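Local coordinates for alpha-1,4-endofucoidanase (Mariniflexile fucanivorans, PDB 6DLH), which hydrolyses alpha-1,4 linkages inside fucoidan chains as a retaining endo-acting enzyme of glycoside hydrolase family 107, and binds calcium, at residues G376-N388 with L395-L407. Sequence-based numbering, arbitrary orientation.
Sequences GGITWGTPLVRTN and LTLQPYALNQFEL
Two backbone hydrogen bonds tie Pro-383 and Val-385 to the chain that leads into helix 399-415. Gln-398 N, at the N-cap position, gives its hydrogen to Pro-383 O at 3.0 Å, and Val-385 N donates to Thr-396 O, also at 3.0 Å. Between them Leu-384 and Leu-397 form an antiparallel non-hydrogen-bonded pair whose side chains diverge.

From CB of Gln-398 outward, CB and then CG pass Pro-383 O, CB at 3.8 Å. The chain then bends at CG (chi2 -75°), which swings the amide beside Val-385. There CD and OE1 lie against the CG2 methyl, and NE2 donates to a water at 2.8 Å; that water in turn donates to Leu-384 O. With an alanine here, the water would probably lose its amide donor and the flank of Val-385 would be left less covered.

In the first turn of the helix, Ala-401 and Tyr-400 meet the ring of Pro-383: its CD rests on the Ala-401 methyl at 3.7 Å, while CG sits 3.2 Å from Tyr-400 OH, a hydroxyl hydrogen-bonded to Gly-354 O. Deeper in, Thr-382 sends CG2 to Phe-405 CE1 at 3.5 Å, its OG1 being held by Leu-49 N. The Phe-405 ring takes Trp-380 CB at its edge, in plane, and stands nearly perpendicular to the indole; Leu-46 and Met-48 of strand 46-49 also pack on it.

After strand 377-379 of the catalytic domain's parallel sheet, residues 380-383 run beside the start of helix 399-415, and Leu-384 and Val-385 pair with the chain just before it. Polar bonding is concentrated at the helix start, largely between backbone groups, while buried apolar contacts join the helix to the sheet's end.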
loop_
_atom_site.group_PDB
_atom_site.type_symbol
_atom_site.label_atom_id
_atom_site.label_comp_id
_atom_site.label_asym_id
_atom_site.label_seq_id
_atom_site.Cartn_x
_atom_site.Cartn_y
_atom_site.Cartn_z
ATOM N N GLY A 376 11.892 1.356 24.567
ATOM C CA GLY A 376 12.046 1.837 23.207
ATOM C C GLY A 376 10.742 1.712 22.425
ATOM O O GLY A 376 9.659 1.893 22.977
ATOM N N GLY A 377 10.871 1.392 21.135
ATOM C CA GLY A 377 9.724 1.306 20.245
ATOM C C GLY A 377 9.697 -0.025 19.510
ATOM O O GLY A 377 10.738 -0.665 19.355
ATOM N N ILE A 378 8.494 -0.432 19.091
ATOM C CA ILE A 378 8.306 -1.691 18.388
ATOM C C ILE A 378 7.361 -1.476 17.208
ATOM O O ILE A 378 6.224 -1.036 17.389
ATOM C CB ILE A 378 7.781 -2.796 19.328
ATOM C CG1 ILE A 378 8.756 -3.081 20.478
ATOM C CG2 ILE A 378 7.486 -4.057 18.518
ATOM C CD1 ILE A 378 8.214 -4.036 21.523
ATOM N N THR A 379 7.858 -1.786 16.001
ATOM C CA THR A 379 6.994 -2.000 14.856
ATOM C C THR A 379 6.634 -3.478 14.811
ATOM O O THR A 379 7.451 -4.292 14.400
ATOM C CB THR A 379 7.690 -1.657 13.532
ATOM O OG1 THR A 379 8.253 -0.351 13.623
ATOM C CG2 THR A 379 6.743 -1.711 12.353
ATOM N N TRP A 380 5.422 -3.833 15.247
ATOM C CA TRP A 380 5.012 -5.215 15.086
ATOM C C TRP A 380 4.753 -5.480 13.611
ATOM O O TRP A 380 4.072 -4.700 12.947
ATOM C CB TRP A 380 3.783 -5.550 15.941
ATOM C CG TRP A 380 4.163 -5.937 17.336
ATOM C CD1 TRP A 380 4.060 -5.172 18.465
ATOM C CD2 TRP A 380 4.769 -7.176 17.737
ATOM N NE1 TRP A 380 4.525 -5.868 19.548
ATOM C CE2 TRP A 380 4.975 -7.096 19.129
ATOM C CE3 TRP A 380 5.130 -8.346 17.059
ATOM C CZ2 TRP A 380 5.519 -8.155 19.853
ATOM C CZ3 TRP A 380 5.671 -9.392 17.772
ATOM C CH2 TRP A 380 5.868 -9.286 19.149
ATOM N N GLY A 381 5.323 -6.582 13.118
ATOM C CA GLY A 381 4.887 -7.145 11.855
ATOM C C GLY A 381 3.528 -7.801 12.056
ATOM O O GLY A 381 3.464 -8.978 12.408
ATOM N N THR A 382 2.464 -7.015 11.837
ATOM C CA THR A 382 1.083 -7.414 12.057
ATOM C C THR A 382 0.532 -8.049 10.787
ATOM O O THR A 382 0.547 -7.420 9.735
ATOM C CB THR A 382 0.223 -6.199 12.446
ATOM O OG1 THR A 382 0.386 -5.181 11.450
ATOM C CG2 THR A 382 0.569 -5.640 13.810
ATOM N N PRO A 383 0.007 -9.296 10.839
ATOM C CA PRO A 383 -0.457 -9.988 9.632
ATOM C C PRO A 383 -1.858 -9.601 9.148
ATOM O O PRO A 383 -2.817 -9.548 9.923
ATOM C CB PRO A 383 -0.480 -11.458 10.082
ATOM C CG PRO A 383 -0.801 -11.393 11.566
ATOM C CD PRO A 383 -0.144 -10.114 12.054
ATOM N N LEU A 384 -1.968 -9.354 7.837
ATOM C CA LEU A 384 -3.253 -9.189 7.184
ATOM C C LEU A 384 -3.703 -10.554 6.670
ATOM O O LEU A 384 -2.889 -11.471 6.558
ATOM C CB LEU A 384 -3.094 -8.186 6.039
ATOM C CG LEU A 384 -2.502 -6.835 6.428
ATOM C CD1 LEU A 384 -2.273 -5.974 5.192
ATOM C CD2 LEU A 384 -3.384 -6.115 7.446
ATOM N N VAL A 385 -4.993 -10.678 6.343
ATOM C CA VAL A 385 -5.570 -11.965 5.974
ATOM C C VAL A 385 -5.018 -12.468 4.631
ATOM O O VAL A 385 -4.659 -13.637 4.521
ATOM C CB VAL A 385 -7.111 -11.912 6.002
ATOM C CG1 VAL A 385 -7.758 -13.072 5.247
ATOM C CG2 VAL A 385 -7.633 -11.832 7.430
ATOM N N ARG A 386 -4.977 -11.603 3.607
ATOM C CA ARG A 386 -4.492 -11.992 2.292
ATOM C C ARG A 386 -3.896 -10.770 1.596
ATOM O O ARG A 386 -4.603 -9.822 1.248
ATOM C CB ARG A 386 -5.622 -12.635 1.478
ATOM C CG ARG A 386 -5.155 -13.453 0.280
ATOM C CD ARG A 386 -6.285 -13.921 -0.624
ATOM N NE ARG A 386 -7.266 -14.747 0.059
ATOM C CZ ARG A 386 -8.539 -14.421 0.246
ATOM N NH1 ARG A 386 -9.083 -13.414 -0.418
ATOM N NH2 ARG A 386 -9.265 -15.101 1.113
ATOM N N THR A 387 -2.581 -10.803 1.382
ATOM C CA THR A 387 -1.866 -9.598 0.997
ATOM C C THR A 387 -1.687 -9.495 -0.518
ATOM O O THR A 387 -1.436 -8.406 -1.026
ATOM C CB THR A 387 -0.521 -9.512 1.729
ATOM O OG1 THR A 387 0.174 -10.729 1.451
ATOM C CG2 THR A 387 -0.680 -9.306 3.220
ATOM N N ASN A 388 -1.795 -10.625 -1.230
ATOM C CA ASN A 388 -1.570 -10.679 -2.672
ATOM C C ASN A 388 -2.695 -9.952 -3.412
ATOM O O ASN A 388 -3.824 -10.429 -3.430
ATOM C CB ASN A 388 -1.464 -12.131 -3.145
ATOM C CG ASN A 388 -1.218 -12.300 -4.632
ATOM O OD1 ASN A 388 -1.246 -11.338 -5.400
ATOM N ND2 ASN A 388 -0.973 -13.533 -5.045
ATOM N N LEU A 395 -7.195 -6.808 3.153
ATOM C CA LEU A 395 -6.124 -6.004 3.714
ATOM C C LEU A 395 -6.521 -5.505 5.100
ATOM O O LEU A 395 -6.340 -4.338 5.429
ATOM C CB LEU A 395 -5.790 -4.865 2.743
ATOM C CG LEU A 395 -5.336 -5.298 1.345
ATOM C CD1 LEU A 395 -5.074 -4.081 0.479
ATOM C CD2 LEU A 395 -4.077 -6.154 1.421
ATOM N N THR A 396 -7.067 -6.422 5.906
ATOM C CA THR A 396 -7.356 -6.176 7.310
ATOM C C THR A 396 -6.664 -7.267 8.127
ATOM O O THR A 396 -6.220 -8.257 7.551
ATOM C CB THR A 396 -8.871 -6.101 7.548
ATOM O OG1 THR A 396 -9.443 -7.317 7.054
ATOM C CG2 THR A 396 -9.520 -4.906 6.880
ATOM N N LEU A 397 -6.587 -7.077 9.457
ATOM C CA LEU A 397 -5.842 -7.954 10.347
ATOM C C LEU A 397 -6.503 -9.327 10.405
ATOM O O LEU A 397 -7.729 -9.443 10.397
ATOM C CB LEU A 397 -5.803 -7.369 11.764
ATOM C CG LEU A 397 -5.001 -6.084 11.977
ATOM C CD1 LEU A 397 -5.176 -5.596 13.408
ATOM C CD2 LEU A 397 -3.524 -6.284 11.668
ATOM N N GLN A 398 -5.657 -10.360 10.484
ATOM C CA GLN A 398 -6.054 -11.643 11.044
ATOM C C GLN A 398 -6.753 -11.402 12.381
ATOM O O GLN A 398 -6.274 -10.629 13.216
ATOM C CB GLN A 398 -4.825 -12.525 11.273
ATOM C CG GLN A 398 -4.264 -13.130 9.994
ATOM C CD GLN A 398 -5.109 -14.266 9.467
ATOM O OE1 GLN A 398 -6.139 -14.625 10.041
ATOM N NE2 GLN A 398 -4.667 -14.855 8.368
ATOM N N PRO A 399 -7.915 -12.050 12.621
ATOM C CA PRO A 399 -8.637 -11.886 13.880
ATOM C C PRO A 399 -7.738 -12.036 15.105
ATOM O O PRO A 399 -7.905 -11.292 16.065
ATOM C CB PRO A 399 -9.698 -12.996 13.797
ATOM C CG PRO A 399 -9.981 -13.105 12.314
ATOM C CD PRO A 399 -8.613 -12.948 11.680
ATOM N N TYR A 400 -6.771 -12.967 15.068
ATOM C CA TYR A 400 -5.925 -13.180 16.240
ATOM C C TYR A 400 -5.032 -11.971 16.513
ATOM O O TYR A 400 -4.752 -11.652 17.670
ATOM C CB TYR A 400 -5.118 -14.483 16.181
ATOM C CG TYR A 400 -3.924 -14.458 15.267
ATOM C CD1 TYR A 400 -2.740 -13.830 15.637
ATOM C CD2 TYR A 400 -3.987 -15.054 14.018
ATOM C CE1 TYR A 400 -1.652 -13.780 14.777
ATOM C CE2 TYR A 400 -2.899 -15.033 13.159
ATOM C CZ TYR A 400 -1.729 -14.406 13.546
ATOM O OH TYR A 400 -0.673 -14.408 12.689
ATOM N N ALA A 401 -4.577 -11.310 15.447
ATOM C CA ALA A 401 -3.670 -10.183 15.608
ATOM C C ALA A 401 -4.407 -9.032 16.286
ATOM O O ALA A 401 -3.859 -8.408 17.189
ATOM C CB ALA A 401 -3.075 -9.781 14.277
ATOM N N LEU A 402 -5.662 -8.788 15.865
ATOM C CA LEU A 402 -6.532 -7.808 16.501
ATOM C C LEU A 402 -6.714 -8.171 17.974
ATOM O O LEU A 402 -6.548 -7.318 18.848
ATOM C CB LEU A 402 -7.876 -7.729 15.760
ATOM C CG LEU A 402 -8.890 -6.720 16.320
ATOM C CD1 LEU A 402 -8.355 -5.298 16.255
ATOM C CD2 LEU A 402 -10.215 -6.789 15.583
ATOM N N ASN A 403 -7.021 -9.450 18.240
ATOM C CA ASN A 403 -7.169 -9.965 19.595
ATOM C C ASN A 403 -5.967 -9.556 20.450
ATOM O O ASN A 403 -6.126 -8.924 21.496
ATOM C CB ASN A 403 -7.371 -11.482 19.571
ATOM C CG ASN A 403 -7.327 -12.121 20.943
ATOM O OD1 ASN A 403 -8.239 -11.935 21.744
ATOM N ND2 ASN A 403 -6.286 -12.897 21.213
ATOM N N GLN A 404 -4.755 -9.882 19.977
ATOM C CA GLN A 404 -3.544 -9.653 20.752
ATOM C C GLN A 404 -3.302 -8.159 20.972
ATOM O O GLN A 404 -2.944 -7.739 22.074
ATOM C CB GLN A 404 -2.351 -10.365 20.107
ATOM C CG GLN A 404 -2.519 -11.880 20.004
ATOM C CD GLN A 404 -1.211 -12.604 19.783
ATOM O OE1 GLN A 404 -0.381 -12.200 18.961
ATOM N NE2 GLN A 404 -1.019 -13.698 20.507
ATOM N N PHE A 405 -3.509 -7.363 19.914
ATOM C CA PHE A 405 -3.360 -5.916 19.950
ATOM C C PHE A 405 -4.368 -5.269 20.898
ATOM O O PHE A 405 -4.036 -4.315 21.598
ATOM C CB PHE A 405 -3.378 -5.335 18.528
ATOM C CG PHE A 405 -2.034 -4.813 18.090
ATOM C CD1 PHE A 405 -1.068 -5.667 17.586
ATOM C CD2 PHE A 405 -1.710 -3.473 18.240
ATOM C CE1 PHE A 405 0.187 -5.189 17.225
ATOM C CE2 PHE A 405 -0.457 -2.995 17.880
ATOM C CZ PHE A 405 0.491 -3.855 17.365
ATOM N N GLU A 406 -5.593 -5.808 20.944
ATOM C CA GLU A 406 -6.619 -5.296 21.842
ATOM C C GLU A 406 -6.249 -5.575 23.300
ATOM O O GLU A 406 -6.369 -4.690 24.144
ATOM C CB GLU A 406 -7.997 -5.850 21.474
ATOM C CG GLU A 406 -8.608 -5.208 20.239
ATOM C CD GLU A 406 -9.123 -3.785 20.378
ATOM O OE1 GLU A 406 -8.943 -3.183 21.459
ATOM O OE2 GLU A 406 -9.712 -3.280 19.402
ATOM N N LEU A 407 -5.806 -6.808 23.599
ATOM C CA LEU A 407 -5.370 -7.134 24.950
ATOM C C LEU A 407 -4.221 -6.209 25.354
ATOM O O LEU A 407 -4.230 -5.649 26.444
ATOM C CB LEU A 407 -4.968 -8.613 25.029
ATOM C CG LEU A 407 -6.119 -9.611 24.860
ATOM C CD1 LEU A 407 -5.605 -11.036 24.714
ATOM C CD2 LEU A 407 -7.119 -9.509 26.008
HETATM O O HOH W 1 -2.498 -14.223 6.667
#